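Local coordinates for ESX secretion system protein EccC (Thermomonospora curvata, PDB 4NH0) that helps export EsxA and EsxB from the cell as an ATPase of the type VII (ESX) secretion system, and may be its translocase subunit, at residues Q973-F978 with T990-I995; S918-P923 with E967-Q972; I979-S984 with A999-A1004. One frame throughout, in Å; residues are numbered along the deposited sequence.

Interaction 1 (Q973-F978 with T990-I995); sequences QARLIF and TTEHQI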
ATOM      1  N   GLN A 973     -33.941 -21.754 -50.935  1.00 80.88           N
ATOM      2  CA  GLN A 973     -34.265 -20.963 -49.753  1.00 81.61           C
ATOM      3  C   GLN A 973     -33.672 -19.563 -49.849  1.00 85.19           C
ATOM      4  O   GLN A 973     -34.276 -18.590 -49.398  1.00 72.63           O
ATOM      5  CB  GLN A 973     -33.758 -21.650 -48.483  1.00 76.79           C
ATOM      6  CG  GLN A 973     -34.614 -22.808 -48.002  1.00 80.16           C
ATOM      7  CD  GLN A 973     -34.060 -23.453 -46.747  1.00 87.28           C
ATOM      8  OE1 GLN A 973     -32.846 -23.596 -46.594  1.00 78.01           O
ATOM      9  NE2 GLN A 973     -34.946 -23.842 -45.839  1.00 98.50           N
ATOM     10  N   ALA A 974     -32.484 -19.468 -50.439  1.00 76.51           N
ATOM     11  CA  ALA A 974     -31.790 -18.193 -50.562  1.00 65.31           C
ATOM     12  C   ALA A 974     -30.803 -18.206 -51.723  1.00 63.57           C
ATOM     13  O   ALA A 974     -30.058 -19.167 -51.903  1.00 63.75           O
ATOM     14  CB  ALA A 974     -31.074 -17.857 -49.269  1.00 70.90           C
ATOM     15  N   ARG A 975     -30.801 -17.133 -52.508  1.00 65.19           N
ATOM     16  CA  ARG A 975     -29.895 -17.023 -53.645  1.00 68.58           C
ATOM     17  C   ARG A 975     -29.016 -15.782 -53.515  1.00 62.29           C
ATOM     18  O   ARG A 975     -29.313 -14.885 -52.729  1.00 60.79           O
ATOM     19  CB  ARG A 975     -30.681 -16.988 -54.956  1.00 65.68           C
ATOM     20  CG  ARG A 975     -31.852 -17.957 -54.991  1.00 70.49           C
ATOM     21  CD  ARG A 975     -32.322 -18.223 -56.410  1.00 88.05           C
ATOM     22  NE  ARG A 975     -31.524 -19.258 -57.060  1.00 94.35           N
ATOM     23  CZ  ARG A 975     -31.915 -20.520 -57.205  1.00 84.53           C
ATOM     24  NH1 ARG A 975     -33.097 -20.907 -56.748  1.00 84.73           N
ATOM     25  NH2 ARG A 975     -31.124 -21.395 -57.811  1.00 80.90           N
ATOM     26  N   LEU A 976     -27.937 -15.737 -54.289  1.00 69.37           N
ATOM     27  CA  LEU A 976     -26.950 -14.670 -54.160  1.00 64.72           C
ATOM     28  C   LEU A 976     -26.727 -13.904 -55.456  1.00 68.33           C
ATOM     29  O   LEU A 976     -26.786 -14.471 -56.546  1.00 87.35           O
ATOM     30  CB  LEU A 976     -25.614 -15.243 -53.686  1.00 63.06           C
ATOM     31  CG  LEU A 976     -25.590 -16.032 -52.380  1.00 61.10           C
ATOM     32  CD1 LEU A 976     -24.241 -16.695 -52.205  1.00 54.77           C
ATOM     33  CD2 LEU A 976     -25.885 -15.126 -51.207  1.00 61.28           C
ATOM     34  N   ILE A 977     -26.470 -12.606 -55.325  1.00 65.80           N
ATOM     35  CA  ILE A 977     -26.036 -11.776 -56.442  1.00 59.40           C
ATOM     36  C   ILE A 977     -24.907 -10.865 -55.976  1.00 66.57           C
ATOM     37  O   ILE A 977     -25.052 -10.141 -54.992  1.00 67.34           O
ATOM     38  CB  ILE A 977     -27.183 -10.931 -57.016  1.00 59.55           C
ATOM     39  CG1 ILE A 977     -28.246 -11.833 -57.641  1.00 71.43           C
ATOM     40  CG2 ILE A 977     -26.654  -9.959 -58.057  1.00 72.41           C
ATOM     41  CD1 ILE A 977     -29.383 -11.085 -58.276  1.00 77.66           C
ATOM     42  N   PHE A 978     -23.784 -10.906 -56.682  1.00 71.32           N
ATOM     43  CA  PHE A 978     -22.587 -10.200 -56.244  1.00 66.56           C
ATOM     44  C   PHE A 978     -22.279  -8.966 -57.083  1.00 72.81           C
ATOM     45  O   PHE A 978     -22.438  -8.973 -58.303  1.00 86.95           O
ATOM     46  CB  PHE A 978     -21.380 -11.141 -56.271  1.00 70.04           C
ATOM     47  CG  PHE A 978     -21.489 -12.294 -55.317  1.00 74.47           C
ATOM     48  CD1 PHE A 978     -22.173 -13.444 -55.673  1.00 70.46           C
ATOM     49  CD2 PHE A 978     -20.901 -12.231 -54.067  1.00 81.17           C
ATOM     50  CE1 PHE A 978     -22.272 -14.506 -54.797  1.00 75.22           C
ATOM     51  CE2 PHE A 978     -20.996 -13.291 -53.187  1.00 78.73           C
ATOM     52  CZ  PHE A 978     -21.683 -14.429 -53.553  1.00 73.65           C
ATOM     53  N   THR A 990     -19.271 -19.471 -56.622  1.00 81.38           N
ATOM     54  CA  THR A 990     -19.274 -20.640 -57.495  1.00 76.91           C
ATOM     55  C   THR A 990     -20.445 -21.580 -57.227  1.00 71.09           C
ATOM     56  O   THR A 990     -20.719 -22.479 -58.021  1.00 85.46           O
ATOM     57  CB  THR A 990     -17.966 -21.436 -57.354  1.00 75.68           C
ATOM     58  OG1 THR A 990     -17.805 -21.853 -55.993  1.00 71.69           O
ATOM     59  CG2 THR A 990     -16.777 -20.581 -57.757  1.00 70.43           C
ATOM     60  N   THR A 991     -21.137 -21.367 -56.113  1.00 76.52           N
ATOM     61  CA  THR A 991     -22.226 -22.250 -55.708  1.00 76.04           C
ATOM     62  C   THR A 991     -23.446 -22.124 -56.614  1.00 80.99           C
ATOM     63  O   THR A 991     -23.467 -21.310 -57.535  1.00 82.90           O
ATOM     64  CB  THR A 991     -22.660 -21.974 -54.260  1.00 73.20           C
ATOM     65  OG1 THR A 991     -23.230 -20.663 -54.172  1.00 79.91           O
ATOM     66  CG2 THR A 991     -21.468 -22.066 -53.323  1.00 75.61           C
ATOM     67  N   GLU A 992     -24.461 -22.937 -56.344  1.00 82.33           N
ATOM     68  CA  GLU A 992     -25.692 -22.920 -57.124  1.00 91.41           C
ATOM     69  C   GLU A 992     -26.551 -21.718 -56.742  1.00 86.65           C
ATOM     70  O   GLU A 992     -27.398 -21.274 -57.518  1.00 91.78           O
ATOM     71  CB  GLU A 992     -26.469 -24.224 -56.925  1.00 99.45           C
ATOM     72  CG  GLU A 992     -27.732 -24.343 -57.767  1.00111.09           C
ATOM     73  CD  GLU A 992     -28.441 -25.668 -57.571  1.00120.44           C
ATOM     74  OE1 GLU A 992     -27.782 -26.643 -57.154  1.00108.89           O
ATOM     75  OE2 GLU A 992     -29.662 -25.734 -57.830  1.00117.15           O
ATOM     76  N   HIS A 993     -26.320 -21.189 -55.543  1.00 87.96           N
ATOM     77  CA  HIS A 993     -27.033 -20.007 -55.071  1.00 88.80           C
ATOM     78  C   HIS A 993     -26.764 -18.815 -55.984  1.00 86.01           C
ATOM     79  O   HIS A 993     -27.600 -17.923 -56.121  1.00 79.04           O
ATOM     80  CB  HIS A 993     -26.625 -19.662 -53.638  1.00 79.43           C
ATOM     81  CG  HIS A 993     -26.662 -20.826 -52.698  1.00 73.04           C
ATOM     82  ND1 HIS A 993     -25.599 -21.690 -52.543  1.00 60.38           N
ATOM     83  CD2 HIS A 993     -27.628 -21.264 -51.858  1.00 71.24           C
ATOM     84  CE1 HIS A 993     -25.911 -22.612 -51.650  1.00 70.80           C
ATOM     85  NE2 HIS A 993     -27.137 -22.377 -51.220  1.00 68.21           N
ATOM     86  N   GLN A 994     -25.582 -18.816 -56.594  1.00 82.50           N
ATOM     87  CA  GLN A 994     -25.164 -17.777 -57.526  1.00 75.00           C
ATOM     88  C   GLN A 994     -26.203 -17.517 -58.612  1.00 86.53           C
ATOM     89  O   GLN A 994     -26.672 -18.443 -59.271  1.00104.14           O
ATOM     90  CB  GLN A 994     -23.829 -18.161 -58.169  1.00 82.46           C
ATOM     91  CG  GLN A 994     -23.534 -17.453 -59.478  1.00 84.11           C
ATOM     92  CD  GLN A 994     -23.185 -15.997 -59.283  1.00 80.47           C
ATOM     93  OE1 GLN A 994     -23.478 -15.158 -60.134  1.00 87.36           O
ATOM     94  NE2 GLN A 994     -22.548 -15.687 -58.162  1.00 92.32           N
ATOM     95  N   ILE A 995     -26.561 -16.250 -58.784  1.00 85.44           N
ATOM     96  CA  ILE A 995     -27.517 -15.854 -59.809  1.00 74.34           C
ATOM     97  C   ILE A 995     -26.886 -14.858 -60.773  1.00 94.31           C
ATOM     98  O   ILE A 995     -26.914 -15.050 -61.989  1.00119.86           O
ATOM     99  CB  ILE A 995     -28.783 -15.236 -59.194  1.00 64.87           C
ATOM    100  CG1 ILE A 995     -29.591 -16.306 -58.462  1.00 69.31           C
ATOM    101  CG2 ILE A 995     -29.636 -14.586 -60.271  1.00 91.34           C
ATOM    102  CD1 ILE A 995     -30.040 -17.437 -59.356  1.00 81.11           C
TER
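Leu976 and Gln994 face each other in a parallel bridge, in which Leu976 N gives a nearly straight hydrogen bond to His993 O (2.9 Å, 174°) and Leu976 O receives one from Ile995 N. On the face that carries Leu976, the side chains of Leu976 and His993 lie alongside and point the same way, Leu976 CG meeting His993 CB at 4.0 Å. The imidazole turns its edge to strand 974-980, with Ala974 O close to the ring plane and 3.2 Å from His993 CD2. Both ring nitrogens are occupied: His993 ND1 shares a hydrogen bond with Thr991 OG1 (3.1 Å), and NE2 gives one to Tyr969 O, which together fix the rotation of the ring. Farther along, the side chain of Gln994, bent at chi2 (72°), brings its NE2 to 3.4 Å from Phe978 CD1; the amide comes to the ring obliquely, although the two planes are 14° apart.

This is the parallel part of the mixed beta-sheet of the third FtsK domain, a P-loop NTPase fold. Strand 974-980 is flanked by 994-998 and 1039-1045, while helix 954-968 covers Leu976 and Phe978.

Arg975 and Ile977 lie on the other face, where Ile995, its CB bond directed toward segment 973-978, packs against both. Ile995 CD1 reaches Arg975 NE at 3.3 Å, and Ile995 CB meets Ile977 CG1 at 3.8 Å. Helix 1001-1017 touches Ile977 as well. Arg975, bent at chi3, carries its guanidinium past Ile995 toward the backbone of Glu992; from Arg975 NH2 to Glu992 OE2 is 4.6 Å, too long for a salt bridge.

Interaction 2 (S918-P923 with E967-Q972); sequences SGTRIP and ERYTPQ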
ATOM      1  N   SER A 918     -25.371 -23.258 -34.459  1.00 59.80           N
ATOM      2  CA  SER A 918     -25.949 -21.922 -34.382  1.00 53.55           C
ATOM      3  C   SER A 918     -27.349 -21.853 -34.975  1.00 56.93           C
ATOM      4  O   SER A 918     -28.203 -21.116 -34.485  1.00 56.63           O
ATOM      5  CB  SER A 918     -25.046 -20.916 -35.094  1.00 54.36           C
ATOM      6  OG  SER A 918     -25.061 -21.127 -36.495  1.00 55.52           O
ATOM      7  N   GLY A 919     -27.579 -22.621 -36.033  1.00 53.04           N
ATOM      8  CA  GLY A 919     -28.831 -22.546 -36.759  1.00 53.83           C
ATOM      9  C   GLY A 919     -28.712 -21.543 -37.885  1.00 63.70           C
ATOM     10  O   GLY A 919     -27.637 -21.380 -38.458  1.00 61.69           O
ATOM     11  N   THR A 920     -29.807 -20.858 -38.197  1.00 64.03           N
ATOM     12  CA  THR A 920     -29.812 -19.873 -39.274  1.00 60.49           C
ATOM     13  C   THR A 920     -28.959 -18.651 -38.940  1.00 58.07           C
ATOM     14  O   THR A 920     -28.631 -17.857 -39.818  1.00 60.26           O
ATOM     15  CB  THR A 920     -31.240 -19.408 -39.604  1.00 58.07           C
ATOM     16  OG1 THR A 920     -31.933 -19.088 -38.392  1.00 70.52           O
ATOM     17  CG2 THR A 920     -31.997 -20.503 -40.334  1.00 48.64           C
ATOM     18  N   ARG A 921     -28.602 -18.504 -37.669  1.00 55.42           N
ATOM     19  CA  ARG A 921     -27.725 -17.423 -37.243  1.00 51.63           C
ATOM     20  C   ARG A 921     -26.309 -17.656 -37.750  1.00 52.80           C
ATOM     21  O   ARG A 921     -25.854 -18.795 -37.836  1.00 69.41           O
ATOM     22  CB  ARG A 921     -27.729 -17.301 -35.723  1.00 38.67           C
ATOM     23  CG  ARG A 921     -29.118 -17.246 -35.128  1.00 55.53           C
ATOM     24  CD  ARG A 921     -29.169 -17.980 -33.808  1.00 63.31           C
ATOM     25  NE  ARG A 921     -28.306 -17.361 -32.810  1.00 59.37           N
ATOM     26  CZ  ARG A 921     -27.944 -17.949 -31.677  1.00 73.33           C
ATOM     27  NH1 ARG A 921     -28.367 -19.174 -31.402  1.00 55.96           N
ATOM     28  NH2 ARG A 921     -27.157 -17.314 -30.821  1.00 93.94           N
ATOM     29  N   ILE A 922     -25.615 -16.575 -38.086  1.00 49.37           N
ATOM     30  CA  ILE A 922     -24.271 -16.676 -38.638  1.00 54.99           C
ATOM     31  C   ILE A 922     -23.249 -15.956 -37.766  1.00 47.23           C
ATOM     32  O   ILE A 922     -23.237 -14.729 -37.707  1.00 52.85           O
ATOM     33  CB  ILE A 922     -24.204 -16.092 -40.060  1.00 43.04           C
ATOM     34  CG1 ILE A 922     -25.335 -16.649 -40.923  1.00 44.99           C
ATOM     35  CG2 ILE A 922     -22.853 -16.379 -40.689  1.00 47.75           C
ATOM     36  CD1 ILE A 922     -25.416 -16.027 -42.296  1.00 51.75           C
ATOM     37  N   PRO A 923     -22.387 -16.721 -37.085  1.00 32.61           N
ATOM     38  CA  PRO A 923     -21.317 -16.123 -36.282  1.00 47.51           C
ATOM     39  C   PRO A 923     -20.275 -15.454 -37.168  1.00 50.63           C
ATOM     40  O   PRO A 923     -19.895 -16.018 -38.191  1.00 53.68           O
ATOM     41  CB  PRO A 923     -20.725 -17.321 -35.539  1.00 45.70           C
ATOM     42  CG  PRO A 923     -21.026 -18.484 -36.413  1.00 50.19           C
ATOM     43  CD  PRO A 923     -22.361 -18.192 -37.029  1.00 50.56           C
ATOM     44  N   GLU A 967     -23.952 -22.504 -46.101  1.00 69.22           N
ATOM     45  CA  GLU A 967     -24.043 -23.654 -45.209  1.00 65.76           C
ATOM     46  C   GLU A 967     -25.374 -23.748 -44.469  1.00 69.95           C
ATOM     47  O   GLU A 967     -25.680 -24.777 -43.871  1.00 86.83           O
ATOM     48  CB  GLU A 967     -22.901 -23.616 -44.193  1.00 62.79           C
ATOM     49  CG  GLU A 967     -21.542 -23.950 -44.780  1.00 81.14           C
ATOM     50  CD  GLU A 967     -21.451 -25.392 -45.237  1.00 99.78           C
ATOM     51  OE1 GLU A 967     -22.146 -26.248 -44.650  1.00 93.64           O
ATOM     52  OE2 GLU A 967     -20.688 -25.669 -46.185  1.00123.18           O
ATOM     53  N   ARG A 968     -26.166 -22.681 -44.515  1.00 61.41           N
ATOM     54  CA  ARG A 968     -27.388 -22.619 -43.721  1.00 58.47           C
ATOM     55  C   ARG A 968     -28.653 -22.503 -44.568  1.00 68.97           C
ATOM     56  O   ARG A 968     -29.761 -22.677 -44.063  1.00 76.04           O
ATOM     57  CB  ARG A 968     -27.308 -21.450 -42.740  1.00 62.14           C
ATOM     58  CG  ARG A 968     -26.212 -21.609 -41.701  1.00 62.22           C
ATOM     59  CD  ARG A 968     -25.949 -20.320 -40.950  1.00 56.72           C
ATOM     60  NE  ARG A 968     -25.012 -20.521 -39.850  1.00 57.83           N
ATOM     61  CZ  ARG A 968     -23.702 -20.676 -40.006  1.00 56.13           C
ATOM     62  NH1 ARG A 968     -23.172 -20.661 -41.220  1.00 74.66           N
ATOM     63  NH2 ARG A 968     -22.922 -20.852 -38.950  1.00 51.44           N
ATOM     64  N   TYR A 969     -28.486 -22.212 -45.854  1.00 72.31           N
ATOM     65  CA  TYR A 969     -29.624 -22.099 -46.759  1.00 76.82           C
ATOM     66  C   TYR A 969     -29.423 -22.929 -48.022  1.00 78.17           C
ATOM     67  O   TYR A 969     -28.309 -23.044 -48.529  1.00 71.57           O
ATOM     68  CB  TYR A 969     -29.870 -20.639 -47.146  1.00 74.51           C
ATOM     69  CG  TYR A 969     -30.236 -19.724 -45.998  1.00 76.70           C
ATOM     70  CD1 TYR A 969     -31.551 -19.612 -45.564  1.00 80.97           C
ATOM     71  CD2 TYR A 969     -29.271 -18.958 -45.362  1.00 72.89           C
ATOM     72  CE1 TYR A 969     -31.889 -18.772 -44.521  1.00 89.53           C
ATOM     73  CE2 TYR A 969     -29.599 -18.114 -44.320  1.00 75.10           C
ATOM     74  CZ  TYR A 969     -30.909 -18.025 -43.903  1.00 88.18           C
ATOM     75  OH  TYR A 969     -31.236 -17.185 -42.864  1.00 91.00           O
ATOM     76  N   THR A 970     -30.510 -23.506 -48.524  1.00 75.72           N
ATOM     77  CA  THR A 970     -30.488 -24.193 -49.808  1.00 67.40           C
ATOM     78  C   THR A 970     -30.777 -23.179 -50.909  1.00 72.81           C
ATOM     79  O   THR A 970     -31.419 -22.163 -50.654  1.00 83.95           O
ATOM     80  CB  THR A 970     -31.517 -25.341 -49.858  1.00 74.63           C
ATOM     81  OG1 THR A 970     -32.842 -24.806 -49.767  1.00 74.14           O
ATOM     82  CG2 THR A 970     -31.288 -26.316 -48.714  1.00 89.36           C
ATOM     83  N   PRO A 971     -30.296 -23.440 -52.136  1.00 71.57           N
ATOM     84  CA  PRO A 971     -30.524 -22.526 -53.262  1.00 74.10           C
ATOM     85  C   PRO A 971     -32.000 -22.232 -53.538  1.00 80.23           C
ATOM     86  O   PRO A 971     -32.306 -21.282 -54.257  1.00 90.11           O
ATOM     87  CB  PRO A 971     -29.893 -23.269 -54.440  1.00 75.80           C
ATOM     88  CG  PRO A 971     -28.817 -24.080 -53.821  1.00 79.62           C
ATOM     89  CD  PRO A 971     -29.366 -24.525 -52.494  1.00 75.36           C
ATOM     90  N   GLN A 972     -32.898 -23.034 -52.975  1.00 85.22           N
ATOM     91  CA  GLN A 972     -34.327 -22.781 -53.098  1.00 91.11           C
ATOM     92  C   GLN A 972     -34.829 -21.980 -51.899  1.00 88.10           C
ATOM     93  O   GLN A 972     -35.991 -21.581 -51.849  1.00 87.43           O
ATOM     94  CB  GLN A 972     -35.107 -24.093 -53.224  1.00 85.55           C
ATOM     95  CG  GLN A 972     -34.741 -24.930 -54.442  1.00 73.73           C
ATOM     96  CD  GLN A 972     -33.475 -25.737 -54.240  1.00 87.46           C
ATOM     97  OE1 GLN A 972     -33.158 -26.145 -53.124  1.00 87.89           O
ATOM     98  NE2 GLN A 972     -32.740 -25.968 -55.322  1.00 84.07           N
TER
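Arg968 reaches into the chain at 918-921 and meets three of its oxygens. Its terminal NH2 gives a hydrogen bond to Ser918 OG (3.3 Å, 154°), with the hydroxyl lying in the guanidinium plane. NE shares its one N-H between two carbonyls, weakly with each: Arg968 NE to Arg921 O is 2.8 Å, and Arg968 NE to Gly919 O is 3.1 Å. The remaining nitrogen, NH1, turns back to Gly964 O in its own helix. Ser918 OG in turn donates to Arg921 O (2.8 Å), and the hydroxyl thereby links Arg968 NH2 to that carbonyl. Gly919, with positive phi, is where the chain leaves helix 915-918.

What lets the arginine span the gap is a chain extended from CG to NE (chi2 167°, chi3 173°). Carbon atoms of Ile922 and Pro923 pack around it: Ile922 CA lies over one guanidinium face, toward its rim, Ile922 CG1 crosses Arg968 CD at 3.7 Å, and Pro923 CD comes to 3.3 Å from Arg968 NH2. Farther along, Tyr969 OH lies 3.9 Å from Thr920 CB.

The contact thus ties the C-terminal end of helix 954-968, which begins at the ATP-binding Lys954 and Ser955, to the link between helix 915-918 and strand 922-927, the latter paired antiparallel with strand 933-936.

Interaction 3 (I979-S984 with A999-A1004); sequences IDYSRS and ASSTAA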
ATOM      1  N   ILE A 979     -21.840  -7.908 -56.412  1.00 76.12           N
ATOM      2  CA  ILE A 979     -21.302  -6.733 -57.085  1.00 64.91           C
ATOM      3  C   ILE A 979     -19.872  -6.525 -56.611  1.00 72.03           C
ATOM      4  O   ILE A 979     -19.627  -5.865 -55.602  1.00 78.50           O
ATOM      5  CB  ILE A 979     -22.138  -5.472 -56.812  1.00 58.53           C
ATOM      6  CG1 ILE A 979     -23.592  -5.703 -57.217  1.00 47.13           C
ATOM      7  CG2 ILE A 979     -21.566  -4.281 -57.567  1.00 67.13           C
ATOM      8  CD1 ILE A 979     -24.466  -4.489 -57.051  1.00 46.24           C
ATOM      9  N   ASP A 980     -18.929  -7.106 -57.341  1.00 69.30           N
ATOM     10  CA  ASP A 980     -17.537  -7.102 -56.920  1.00 71.28           C
ATOM     11  C   ASP A 980     -16.628  -6.596 -58.033  1.00 75.76           C
ATOM     12  O   ASP A 980     -16.064  -7.383 -58.792  1.00 88.13           O
ATOM     13  CB  ASP A 980     -17.121  -8.506 -56.483  1.00 72.31           C
ATOM     14  CG  ASP A 980     -15.746  -8.539 -55.857  1.00 88.46           C
ATOM     15  OD1 ASP A 980     -15.249  -7.469 -55.451  1.00103.44           O
ATOM     16  OD2 ASP A 980     -15.162  -9.638 -55.766  1.00 83.16           O
ATOM     17  N   TYR A 981     -16.495  -5.276 -58.120  1.00 79.42           N
ATOM     18  CA  TYR A 981     -15.669  -4.641 -59.141  1.00 79.16           C
ATOM     19  C   TYR A 981     -14.214  -5.089 -59.060  1.00 78.28           C
ATOM     20  O   TYR A 981     -13.560  -5.289 -60.082  1.00 93.19           O
ATOM     21  CB  TYR A 981     -15.741  -3.118 -59.016  1.00 83.92           C
ATOM     22  CG  TYR A 981     -17.040  -2.512 -59.499  1.00 91.65           C
ATOM     23  CD1 TYR A 981     -17.915  -3.236 -60.295  1.00 91.88           C
ATOM     24  CD2 TYR A 981     -17.383  -1.210 -59.165  1.00102.40           C
ATOM     25  CE1 TYR A 981     -19.099  -2.682 -60.740  1.00 99.60           C
ATOM     26  CE2 TYR A 981     -18.564  -0.647 -59.605  1.00 97.00           C
ATOM     27  CZ  TYR A 981     -19.419  -1.388 -60.391  1.00 98.42           C
ATOM     28  OH  TYR A 981     -20.596  -0.829 -60.832  1.00 92.19           O
ATOM     29  N   SER A 982     -13.714  -5.241 -57.840  1.00 72.73           N
ATOM     30  CA  SER A 982     -12.330  -5.639 -57.626  1.00 79.19           C
ATOM     31  C   SER A 982     -12.151  -7.137 -57.818  1.00 79.37           C
ATOM     32  O   SER A 982     -11.025  -7.636 -57.843  1.00 80.26           O
ATOM     33  CB  SER A 982     -11.867  -5.232 -56.228  1.00 79.46           C
ATOM     34  OG  SER A 982     -11.955  -3.830 -56.049  1.00 87.83           O
ATOM     35  N   ARG A 983     -13.270  -7.842 -57.965  1.00 84.25           N
ATOM     36  CA  ARG A 983     -13.280  -9.297 -58.096  1.00 79.61           C
ATOM     37  C   ARG A 983     -12.490  -9.940 -56.960  1.00 88.81           C
ATOM     38  O   ARG A 983     -11.418 -10.505 -57.169  1.00 84.01           O
ATOM     39  CB  ARG A 983     -12.728  -9.723 -59.459  1.00 88.05           C
ATOM     40  CG  ARG A 983     -13.172  -8.824 -60.604  1.00102.55           C
ATOM     41  CD  ARG A 983     -13.019  -9.497 -61.959  1.00103.99           C
ATOM     42  NE  ARG A 983     -12.101 -10.631 -61.931  1.00132.40           N
ATOM     43  CZ  ARG A 983     -12.344 -11.796 -62.524  1.00122.62           C
ATOM     44  NH1 ARG A 983     -13.475 -11.978 -63.192  1.00114.26           N
ATOM     45  NH2 ARG A 983     -11.455 -12.779 -62.452  1.00112.09           N
ATOM     46  N   SER A 984     -13.036  -9.832 -55.753  1.00 91.73           N
ATOM     47  CA  SER A 984     -12.421 -10.378 -54.550  1.00 92.10           C
ATOM     48  C   SER A 984     -13.238 -11.546 -54.017  1.00 81.41           C
ATOM     49  O   SER A 984     -12.814 -12.248 -53.101  1.00 82.30           O
ATOM     50  CB  SER A 984     -12.302  -9.298 -53.472  1.00 77.91           C
ATOM     51  OG  SER A 984     -11.302  -8.349 -53.792  1.00 89.66           O
ATOM     52  N   ALA A 999     -18.838  -7.419 -62.582  1.00 97.20           N
ATOM     53  CA  ALA A 999     -17.515  -6.839 -62.390  1.00 95.82           C
ATOM     54  C   ALA A 999     -17.407  -5.500 -63.110  1.00103.92           C
ATOM     55  O   ALA A 999     -16.332  -4.902 -63.169  1.00100.41           O
ATOM     56  CB  ALA A 999     -16.440  -7.794 -62.879  1.00 99.71           C
ATOM     57  N   SER A1000     -18.526  -5.036 -63.657  1.00103.30           N
ATOM     58  CA  SER A1000     -18.565  -3.771 -64.381  1.00 99.19           C
ATOM     59  C   SER A1000     -19.840  -2.997 -64.065  1.00 96.46           C
ATOM     60  O   SER A1000     -20.824  -3.572 -63.604  1.00 92.71           O
ATOM     61  CB  SER A1000     -18.456  -4.010 -65.886  1.00112.27           C
ATOM     62  OG  SER A1000     -19.546  -4.783 -66.359  1.00110.34           O
ATOM     63  N   SER A1001     -19.813  -1.694 -64.322  1.00102.23           N
ATOM     64  CA  SER A1001     -20.956  -0.828 -64.054  1.00 98.04           C
ATOM     65  C   SER A1001     -22.161  -1.202 -64.909  1.00 96.89           C
ATOM     66  O   SER A1001     -23.304  -1.097 -64.467  1.00 90.33           O
ATOM     67  CB  SER A1001     -20.583   0.636 -64.291  1.00102.00           C
ATOM     68  OG  SER A1001     -21.704   1.484 -64.113  1.00114.22           O
ATOM     69  N   THR A1002     -21.896  -1.638 -66.136  1.00108.25           N
ATOM     70  CA  THR A1002     -22.957  -2.021 -67.059  1.00109.17           C
ATOM     71  C   THR A1002     -23.653  -3.296 -66.598  1.00103.23           C
ATOM     72  O   THR A1002     -24.880  -3.349 -66.514  1.00 97.32           O
ATOM     73  CB  THR A1002     -22.416  -2.230 -68.482  1.00110.45           C
ATOM     74  OG1 THR A1002     -21.751  -1.039 -68.923  1.00116.58           O
ATOM     75  CG2 THR A1002     -23.551  -2.556 -69.441  1.00114.99           C
ATOM     76  N   ALA A1003     -22.859  -4.319 -66.299  1.00103.35           N
ATOM     77  CA  ALA A1003     -23.392  -5.593 -65.832  1.00 99.07           C
ATOM     78  C   ALA A1003     -24.095  -5.431 -64.490  1.00 94.43           C
ATOM     79  O   ALA A1003     -25.029  -6.167 -64.175  1.00 92.36           O
ATOM     80  CB  ALA A1003     -22.281  -6.625 -65.728  1.00 97.22           C
ATOM     81  N   ALA A1004     -23.640  -4.460 -63.705  1.00 93.74           N
ATOM     82  CA  ALA A1004     -24.227  -4.189 -62.399  1.00 87.57           C
ATOM     83  C   ALA A1004     -25.649  -3.658 -62.530  1.00 88.37           C
ATOM     84  O   ALA A1004     -26.595  -4.273 -62.040  1.00 88.75           O
ATOM     85  CB  ALA A1004     -23.366  -3.204 -61.627  1.00 92.94           C
TER
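Tyr981 lies against the backbone that leads from strand 994-998 into helix 1001-1017, at the end of the parallel strands of this P-loop NTPase domain, where strand 974-980 gives way to a type I beta turn, Asp980 to Arg983. The close packing is all tyrosine. With CG anti to the carbonyl carbon (chi1 -74°), the phenol runs along residues 999-1001, Tyr981 CD1 meeting Ala999 C at 3.6 Å and CE1 meeting Ser1000 C at 3.4 Å. Its OH ends at the first turn of the helix, near Ser1001 CA and 3.7 Å from Ala1004 CB, the methyl of Ala1004 pointing toward segment 979-984. Met1049 and Val1050 also touch the tyrosine. Asp980 is buried too, but its CB bond points away from segment 999-1004, and its side chain lies about 7 Å from the bound magnesium ion; the exact placement of its carboxylate is doubtful.

The solvent side is much looser. Arg983 is exposed and merely brushes Ala999, its CD 3.9 Å from Ala999 CB. At the helix start, Ser1000 is the N-cap: its OG takes a weak hydrogen bond from Ala1003 N at 3.3 Å.

How the interactions relate
Interactions 1 and 3 follow the same strand, 974-980, from its start to its end: the first joins it to strand 994-998 by backbone bonds and side chains of which about half are buried, the second meets what follows that strand, nearer the nucleotide, by van der Waals packing among mostly partly exposed or exposed residues. Interaction 2 lies beyond the start of that strand, its centre 26 Å from that of interaction 3, and is chiefly polar, one arginine meeting a hydroxyl and backbone carbonyls, with four of its eight touching residues buried. It touches interaction 1 directly, where the loop 969-971 meets His993 and Ala974, because helix 954-968 leads through that loop into the strand.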